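Local coordinates for geranyltranstransferase (Roseobacter denitrificans, PDB 4LLS), which probably condenses isopentenyl diphosphate with allylic diphosphates such as geranyl or farnesyl diphosphate, building the longer prenyl chains used for carotenoids and related isoprenoids, at residues Trp86-Ala90 and Leu142-Ala148; Val100-Pro105 and Pro117-Lys121; Leu232-Ile236 and Arg277-Leu281. One frame throughout, in Å; residues are numbered along the deposited sequence.

Interaction 1 of 3, residues Trp86-Ala90 and Leu142-Ala148; sequences WSATA and LVTHPGA
W86 and H145 stack face to face: the six-membered ring of the indole and the imidazole have centroids 3.9 Å apart and planes inclined by only 12°, with W86 CH2 over the centre of the imidazole. On the same indole face, further along, G147 CA sits above the five-membered ring, 4.1 Å from its centroid and 23° off the normal, a CH-pi contact. A148 N lies over that face as well, so H145, G147 and A148 are all laid against the indole. L142 adds its CD2 methyl, placed obliquely to the ring and 3.7 Å from W86 CE3, the two side chains crossing nearly at right angles, while its CD1 meets T89 CG2 and its CB meets A90 CB at 3.8 Å. L142 CG lies anti to its carbonyl carbon, which lets the branch divide between W86 and T89.

The imidazole is itself fixed. G147 N donates to H145 ND1 over 2.9 Å at 163°, close to the ring plane, which restrains rotation of the ring and indicates that ND1 acts as acceptor. P146, which does not touch 86-90, backs the imidazole with its CD on the face turned from W86, so the ring is sandwiched. A water bridges the two segments, accepting from S87 OG at 2.7 Å and donating to A148 O at 2.8 Å, which gives the buried serine hydroxyl a polar partner. Farther out, H38 meets W86 edge-to-face, L158 and W207 pack on S87 and V143, and R164 of the second subunit packs on H145. In the all-helical fold of the polyprenyl synthetases, this is the packing of a helix end, that of helix 125-144, and its following turn on the early part of helix 81-102, away from the annotated sites.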
# COMPACT_ATOMS: atom_id res chain seq x y z
N TRP A 86 3.11 -17.17 3.19
CA TRP A 86 3.23 -15.76 3.48
C TRP A 86 3.11 -14.95 2.19
O TRP A 86 2.41 -13.92 2.15
CB TRP A 86 4.54 -15.46 4.22
CG TRP A 86 4.56 -16.04 5.60
CD1 TRP A 86 4.98 -17.28 5.97
CD2 TRP A 86 4.02 -15.43 6.76
NE1 TRP A 86 4.69 -17.50 7.31
CE2 TRP A 86 4.10 -16.38 7.83
CE3 TRP A 86 3.39 -14.20 7.00
CZ2 TRP A 86 3.61 -16.10 9.10
CZ3 TRP A 86 2.96 -13.92 8.26
CH2 TRP A 86 3.09 -14.86 9.31
N SER A 87 3.87 -15.34 1.17
CA SER A 87 3.85 -14.62 -0.10
C SER A 87 2.53 -14.84 -0.85
O SER A 87 2.02 -13.94 -1.53
CB SER A 87 5.00 -15.09 -0.97
OG SER A 87 6.22 -14.63 -0.47
N ALA A 88 1.93 -16.01 -0.71
CA ALA A 88 0.63 -16.26 -1.31
C ALA A 88 -0.45 -15.37 -0.73
O ALA A 88 -1.31 -14.85 -1.45
CB ALA A 88 0.24 -17.76 -1.15
N THR A 89 -0.49 -15.28 0.60
CA THR A 89 -1.40 -14.39 1.27
C THR A 89 -1.10 -12.93 0.93
O THR A 89 -2.03 -12.14 0.74
CB THR A 89 -1.42 -14.68 2.78
OG1 THR A 89 -1.65 -16.11 2.95
CG2 THR A 89 -2.47 -13.95 3.49
N ALA A 90 0.17 -12.59 0.83
CA ALA A 90 0.55 -11.21 0.47
C ALA A 90 -0.05 -10.80 -0.86
O ALA A 90 -0.61 -9.71 -0.97
CB ALA A 90 2.06 -11.07 0.43
N LEU A 142 3.31 -9.06 5.12
CA LEU A 142 3.32 -10.51 4.93
C LEU A 142 4.57 -11.00 4.19
O LEU A 142 5.14 -12.03 4.55
CB LEU A 142 2.03 -10.95 4.25
CG LEU A 142 0.77 -10.77 5.07
CD1 LEU A 142 -0.47 -10.97 4.25
CD2 LEU A 142 0.80 -11.72 6.25
N VAL A 143 5.02 -10.29 3.16
CA VAL A 143 6.15 -10.74 2.38
C VAL A 143 7.48 -10.50 3.09
O VAL A 143 8.49 -11.16 2.75
CB VAL A 143 6.07 -10.14 0.96
CG1 VAL A 143 6.53 -8.71 0.88
CG2 VAL A 143 6.66 -11.04 -0.09
N THR A 144 7.54 -9.60 4.06
CA THR A 144 8.76 -9.31 4.76
C THR A 144 8.84 -9.95 6.14
O THR A 144 9.87 -9.89 6.81
CB THR A 144 9.04 -7.79 4.86
OG1 THR A 144 7.98 -7.13 5.53
CG2 THR A 144 9.28 -7.19 3.48
N HIS A 145 7.73 -10.53 6.57
CA HIS A 145 7.71 -11.30 7.81
C HIS A 145 8.78 -12.38 7.73
O HIS A 145 8.98 -12.97 6.68
CB HIS A 145 6.35 -11.89 7.96
CG HIS A 145 6.13 -12.55 9.27
ND1 HIS A 145 6.68 -13.77 9.57
CD2 HIS A 145 5.35 -12.21 10.33
CE1 HIS A 145 6.30 -14.13 10.78
NE2 HIS A 145 5.50 -13.20 11.27
N PRO A 146 9.46 -12.66 8.85
CA PRO A 146 10.55 -13.63 8.79
C PRO A 146 10.11 -15.04 8.35
O PRO A 146 10.95 -15.81 7.83
CB PRO A 146 11.11 -13.64 10.21
CG PRO A 146 10.19 -12.86 11.06
CD PRO A 146 9.36 -11.98 10.14
N GLY A 147 8.84 -15.34 8.51
CA GLY A 147 8.32 -16.64 8.11
C GLY A 147 8.32 -16.82 6.61
O GLY A 147 8.31 -17.95 6.12
N ALA A 148 8.41 -15.72 5.86
CA ALA A 148 8.31 -15.81 4.39
C ALA A 148 9.50 -16.49 3.73
O ALA A 148 9.38 -17.00 2.61
CB ALA A 148 8.09 -14.41 3.75
O HOH W 1 6.97 -16.69 1.18

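Interaction 2 of 3, residues Val100-Pro105 and Pro117-Lys121; sequences VHDDLP and PTVHK. With CA (calcium ion), chain F; GST (geranyl S-thiolodiphosphate), chain D.
One direct hydrogen bond joins the segments, and it is weak: H120 NE2 reaches D103 O at 3.0 Å, but the N-H...O angle is only 124°. H120 NE2 also has a weak bond to D110 O. The chi1 of 58° sets H120 CG between its backbone N and carbonyl carbon, and the imidazole is thereby carried to the turn at D103-P105.

The CH-pi contact is better formed. P105 CD stands over one face of the H120 ring, 3.8 Å from the centroid and 15° off the normal. Apolar packing is looser, with V100 CG1 4.3 Å from V119 CB. Separately, the T118 CG2 methyl makes a van der Waals contact with a carboxylate oxygen, D103 OD1, at 3.4 Å. The T118 hydroxyl instead bonds to D110 O.

Metal and charge contacts occupy the other side of the helix end. D102 OD2 binds calcium at 2.3 Å, and the same ion takes O3A and O3B of the geranyl thiolodiphosphate, two waters and D108. One of these waters donates to D103 OD2 at 2.7 Å, making D103 a second-shell residue; its salt bridge to R113 probably helps to hold it there.

This is the first aspartate-rich motif of the trans-prenyltransferases, at the end of helix 81-102. Helix 119-122 lies against it just after the hairpin 112-117, while helix 50-59 covers V100 and V119 and helix 125-144 packs on L104, P105 and H120.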
# COMPACT_ATOMS: atom_id res chain seq x y z
N VAL A 100 -10.98 -3.37 -3.90
CA VAL A 100 -11.74 -2.49 -3.00
C VAL A 100 -11.72 -1.09 -3.60
O VAL A 100 -12.75 -0.40 -3.66
CB VAL A 100 -11.18 -2.48 -1.59
CG1 VAL A 100 -11.88 -1.43 -0.75
CG2 VAL A 100 -11.34 -3.83 -0.96
N HIS A 101 -10.55 -0.63 -3.98
CA HIS A 101 -10.45 0.70 -4.61
C HIS A 101 -11.11 0.77 -5.98
O HIS A 101 -11.81 1.74 -6.25
CB HIS A 101 -9.01 1.21 -4.61
CG HIS A 101 -8.53 1.60 -3.25
ND1 HIS A 101 -7.33 2.26 -3.03
CD2 HIS A 101 -9.13 1.54 -2.05
CE1 HIS A 101 -7.19 2.50 -1.75
NE2 HIS A 101 -8.27 2.06 -1.12
N ASP A 102 -10.93 -0.23 -6.83
CA ASP A 102 -11.55 -0.25 -8.15
C ASP A 102 -13.06 -0.14 -8.04
O ASP A 102 -13.69 0.44 -8.93
CB ASP A 102 -11.17 -1.52 -8.92
CG ASP A 102 -11.65 -1.50 -10.40
OD1 ASP A 102 -11.19 -0.62 -11.16
OD2 ASP A 102 -12.39 -2.43 -10.77
N ASP A 103 -13.64 -0.77 -7.03
CA ASP A 103 -15.10 -0.85 -6.93
C ASP A 103 -15.70 0.51 -6.53
O ASP A 103 -16.91 0.67 -6.60
CB ASP A 103 -15.54 -1.95 -5.97
CG ASP A 103 -15.34 -3.39 -6.55
OD1 ASP A 103 -15.19 -4.34 -5.75
OD2 ASP A 103 -15.31 -3.54 -7.77
N LEU A 104 -14.89 1.38 -5.93
CA LEU A 104 -15.36 2.68 -5.40
C LEU A 104 -16.25 3.42 -6.38
O LEU A 104 -15.98 3.44 -7.59
CB LEU A 104 -14.17 3.58 -4.99
CG LEU A 104 -13.40 3.19 -3.71
CD1 LEU A 104 -12.10 3.97 -3.63
CD2 LEU A 104 -14.24 3.39 -2.46
N PRO A 105 -17.14 4.26 -5.82
CA PRO A 105 -17.95 5.11 -6.70
C PRO A 105 -17.17 6.00 -7.69
O PRO A 105 -17.63 6.24 -8.80
CB PRO A 105 -18.75 5.96 -5.70
CG PRO A 105 -18.90 5.09 -4.51
CD PRO A 105 -17.56 4.37 -4.41
N PRO A 117 -22.00 -7.71 -1.07
CA PRO A 117 -21.87 -6.28 -1.25
C PRO A 117 -20.41 -5.88 -1.18
O PRO A 117 -19.63 -6.50 -0.43
CB PRO A 117 -22.62 -5.69 -0.05
CG PRO A 117 -23.52 -6.77 0.43
CD PRO A 117 -22.92 -8.08 0.02
N THR A 118 -20.05 -4.89 -1.97
CA THR A 118 -18.74 -4.29 -1.87
C THR A 118 -18.55 -3.54 -0.56
O THR A 118 -19.50 -3.20 0.15
CB THR A 118 -18.51 -3.36 -3.05
OG1 THR A 118 -19.65 -2.49 -3.22
CG2 THR A 118 -18.30 -4.14 -4.29
N VAL A 119 -17.30 -3.26 -0.21
CA VAL A 119 -17.01 -2.66 1.06
C VAL A 119 -17.74 -1.33 1.24
O VAL A 119 -18.23 -1.04 2.33
CB VAL A 119 -15.49 -2.50 1.29
CG1 VAL A 119 -15.21 -1.66 2.51
CG2 VAL A 119 -14.88 -3.88 1.45
N HIS A 120 -17.68 -0.45 0.23
CA HIS A 120 -18.27 0.87 0.39
C HIS A 120 -19.79 0.80 0.53
O HIS A 120 -20.39 1.73 1.03
CB HIS A 120 -17.90 1.79 -0.73
CG HIS A 120 -18.30 1.32 -2.08
ND1 HIS A 120 -19.44 1.75 -2.72
CD2 HIS A 120 -17.69 0.46 -2.93
CE1 HIS A 120 -19.51 1.17 -3.90
NE2 HIS A 120 -18.45 0.41 -4.06
N LYS A 121 -20.38 -0.26 0.01
CA LYS A 121 -21.84 -0.47 0.14
C LYS A 121 -22.21 -1.00 1.52
O LYS A 121 -23.16 -0.51 2.14
CB LYS A 121 -22.32 -1.44 -0.94
CG LYS A 121 -22.55 -0.79 -2.29
CD LYS A 121 -23.78 0.11 -2.24
CE LYS A 121 -23.77 1.11 -3.38
NZ LYS A 121 -24.92 2.05 -3.28
CA CA F . -13.93 -3.15 -12.27
PA GST D . -13.60 -6.62 -12.61
O1A GST D . -13.44 -7.85 -11.71
O2A GST D . -14.35 -6.88 -13.91
O3A GST D . -14.12 -5.41 -11.85
O1B GST D . -12.11 -6.25 -13.01
PB GST D . -11.75 -5.19 -14.13
O2B GST D . -11.93 -5.70 -15.50
O3B GST D . -12.49 -3.85 -13.84
S1 GST D . -9.79 -5.00 -13.86
C1 GST D . -9.84 -4.46 -12.18
C2 GST D . -8.66 -3.58 -11.82
C3 GST D . -7.56 -4.08 -11.24
C10 GST D . -7.37 -5.54 -11.02
C4 GST D . -6.41 -3.19 -10.90
C5 GST D . -6.96 -1.93 -10.21
C6 GST D . -5.86 -1.00 -9.82
C7 GST D . -5.95 -0.12 -8.80
C9 GST D . -7.14 0.11 -7.89
C8 GST D . -4.71 0.67 -8.57
O HOH W 2 -15.48 -2.81 -10.40
O HOH W 3 -15.73 -3.48 -13.78

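Interaction 3 of 3, residues Leu232-Ile236 and Arg277-Leu281; sequences LAFQI and RAMSL. With IPE (3-methylbut-3-enyl trihydrogen diphosphate), chain C.
The R277 guanidinium, at the margin of the helix contact, has L281 CD2 over one face, 3.5 Å above its plane and toward the rim, and L232 CD2 comes obliquely near NH1; the charge is paired with E284. The other flat group, the F234 ring, turns away from 277-281 toward isopentenyl diphosphate. It has the ligand's O1 in plane at its edge, and F234 CZ comes within 3.5 Å of O2A, which lies oblique to the ring; F234 CE2 is 3.7 Å from the ligand's C5. With CG anti to the backbone N (chi1 170°), the phenyl extends from the helix to this pocket. An alanine at F234 removes the ring, and the ligand would probably be left less confined beside C5 and the diphosphate oxygens.

In this helical prenyltransferase fold, helix 221-244 runs nearly antiparallel to helix 271-288: the short segments cross at -153° with axes 8.9 Å apart. The small A233 and A278 are consistent with the close approach, their CA atoms being 4.8 Å apart. Around them the packing is mostly apolar, with the R277 chain at its edge. L281 CD1 takes the middle place, 3.6 Å from L232 CG and 3.8 Å from I236 CD1, while I236 CG2 meets A278 CB at 4.0 Å. Helix 297-308 packs on A233 and A278 through V307, and F265 packs on L232 and I236.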
# COMPACT_ATOMS: atom_id res chain seq x y z
N LEU A 232 -2.49 -12.72 -20.06
CA LEU A 232 -3.28 -12.22 -21.19
C LEU A 232 -4.47 -13.14 -21.40
O LEU A 232 -5.59 -12.67 -21.61
CB LEU A 232 -2.42 -12.16 -22.45
CG LEU A 232 -3.15 -11.67 -23.69
CD1 LEU A 232 -3.83 -10.33 -23.48
CD2 LEU A 232 -2.13 -11.58 -24.82
N ALA A 233 -4.26 -14.45 -21.32
CA ALA A 233 -5.39 -15.38 -21.44
C ALA A 233 -6.44 -15.08 -20.36
O ALA A 233 -7.64 -15.09 -20.61
CB ALA A 233 -4.90 -16.82 -21.30
N PHE A 234 -5.97 -14.87 -19.13
CA PHE A 234 -6.84 -14.56 -18.02
C PHE A 234 -7.69 -13.29 -18.32
O PHE A 234 -8.89 -13.28 -18.04
CB PHE A 234 -6.00 -14.38 -16.75
CG PHE A 234 -6.76 -13.82 -15.57
CD1 PHE A 234 -7.43 -14.65 -14.73
CD2 PHE A 234 -6.91 -12.45 -15.44
CE1 PHE A 234 -8.20 -14.11 -13.70
CE2 PHE A 234 -7.63 -11.91 -14.40
CZ PHE A 234 -8.32 -12.76 -13.57
N GLN A 235 -7.06 -12.24 -18.81
CA GLN A 235 -7.79 -11.02 -19.07
C GLN A 235 -8.80 -11.22 -20.20
O GLN A 235 -9.91 -10.67 -20.12
CB GLN A 235 -6.85 -9.85 -19.35
CG GLN A 235 -7.61 -8.52 -19.42
CD GLN A 235 -8.35 -8.21 -18.12
OE1 GLN A 235 -7.77 -8.35 -17.03
NE2 GLN A 235 -9.66 -7.98 -18.20
N ILE A 236 -8.42 -11.93 -21.25
CA ILE A 236 -9.34 -12.20 -22.34
C ILE A 236 -10.55 -12.94 -21.79
O ILE A 236 -11.70 -12.60 -22.07
CB ILE A 236 -8.69 -13.00 -23.48
CG1 ILE A 236 -7.63 -12.12 -24.16
CG2 ILE A 236 -9.74 -13.46 -24.50
CD1 ILE A 236 -6.70 -12.86 -25.11
N ARG A 277 -7.81 -16.76 -29.50
CA ARG A 277 -6.58 -16.18 -29.03
C ARG A 277 -6.24 -16.71 -27.63
O ARG A 277 -5.12 -17.14 -27.39
CB ARG A 277 -6.69 -14.66 -29.00
CG ARG A 277 -5.42 -13.92 -28.59
CD ARG A 277 -4.21 -14.21 -29.48
NE ARG A 277 -3.01 -13.51 -29.00
CZ ARG A 277 -1.81 -14.06 -28.83
NH1 ARG A 277 -0.80 -13.30 -28.41
NH2 ARG A 277 -1.59 -15.34 -29.12
N ALA A 278 -7.25 -16.77 -26.79
CA ALA A 278 -7.07 -17.34 -25.45
C ALA A 278 -6.60 -18.79 -25.54
O ALA A 278 -5.70 -19.22 -24.82
CB ALA A 278 -8.34 -17.21 -24.64
N MET A 279 -7.19 -19.57 -26.45
CA MET A 279 -6.76 -20.96 -26.67
C MET A 279 -5.30 -21.06 -27.12
O MET A 279 -4.55 -21.88 -26.61
CB MET A 279 -7.69 -21.65 -27.69
N SER A 280 -4.87 -20.18 -28.02
CA SER A 280 -3.48 -20.13 -28.45
C SER A 280 -2.55 -19.82 -27.28
O SER A 280 -1.42 -20.33 -27.20
CB SER A 280 -3.31 -19.08 -29.54
OG SER A 280 -3.90 -19.59 -30.71
N LEU A 281 -3.04 -18.98 -26.38
CA LEU A 281 -2.22 -18.57 -25.24
C LEU A 281 -2.06 -19.68 -24.21
O LEU A 281 -0.98 -19.76 -23.60
CB LEU A 281 -2.80 -17.31 -24.61
CG LEU A 281 -2.58 -16.05 -25.44
CD1 LEU A 281 -3.56 -14.96 -25.04
CD2 LEU A 281 -1.15 -15.52 -25.30
C1 IPE C . -10.76 -9.88 -10.86
O1 IPE C . -9.78 -10.90 -10.62
C2 IPE C . -10.03 -8.59 -11.23
C3 IPE C . -9.19 -8.77 -12.47
C4 IPE C . -7.87 -8.55 -12.46
C5 IPE C . -9.85 -9.07 -13.78
PA IPE C . -10.25 -12.39 -10.31
O1A IPE C . -11.21 -12.87 -11.40
O2A IPE C . -9.03 -13.18 -10.12
O3A IPE C . -11.03 -12.28 -8.93
PB IPE C . -11.20 -13.17 -7.59
O1B IPE C . -12.58 -12.81 -7.05
O2B IPE C . -11.11 -14.62 -7.99
O3B IPE C . -10.03 -12.75 -6.74

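In the fold
Helix 81-102 links interactions 1 and 2: its early turns take part in the former, and its end carries D102, one of the calcium ligands, in the latter. Along the chain, interaction 2 is nested inside the loop closed by interaction 1, yet their centres are 26 Å apart. Interaction 3 comes later in the sequence and lies across the chain's centre from interaction 1, with 30 Å between centres. Interactions 2 and 3, 27 Å apart between centres, both border the substrate site, contributing D102 at the calcium-bound allylic diphosphate analogue and F234 and Q235 at isopentenyl diphosphate. Interaction 1 is more remote: the T89 side chain is about 13 Å from isopentenyl diphosphate.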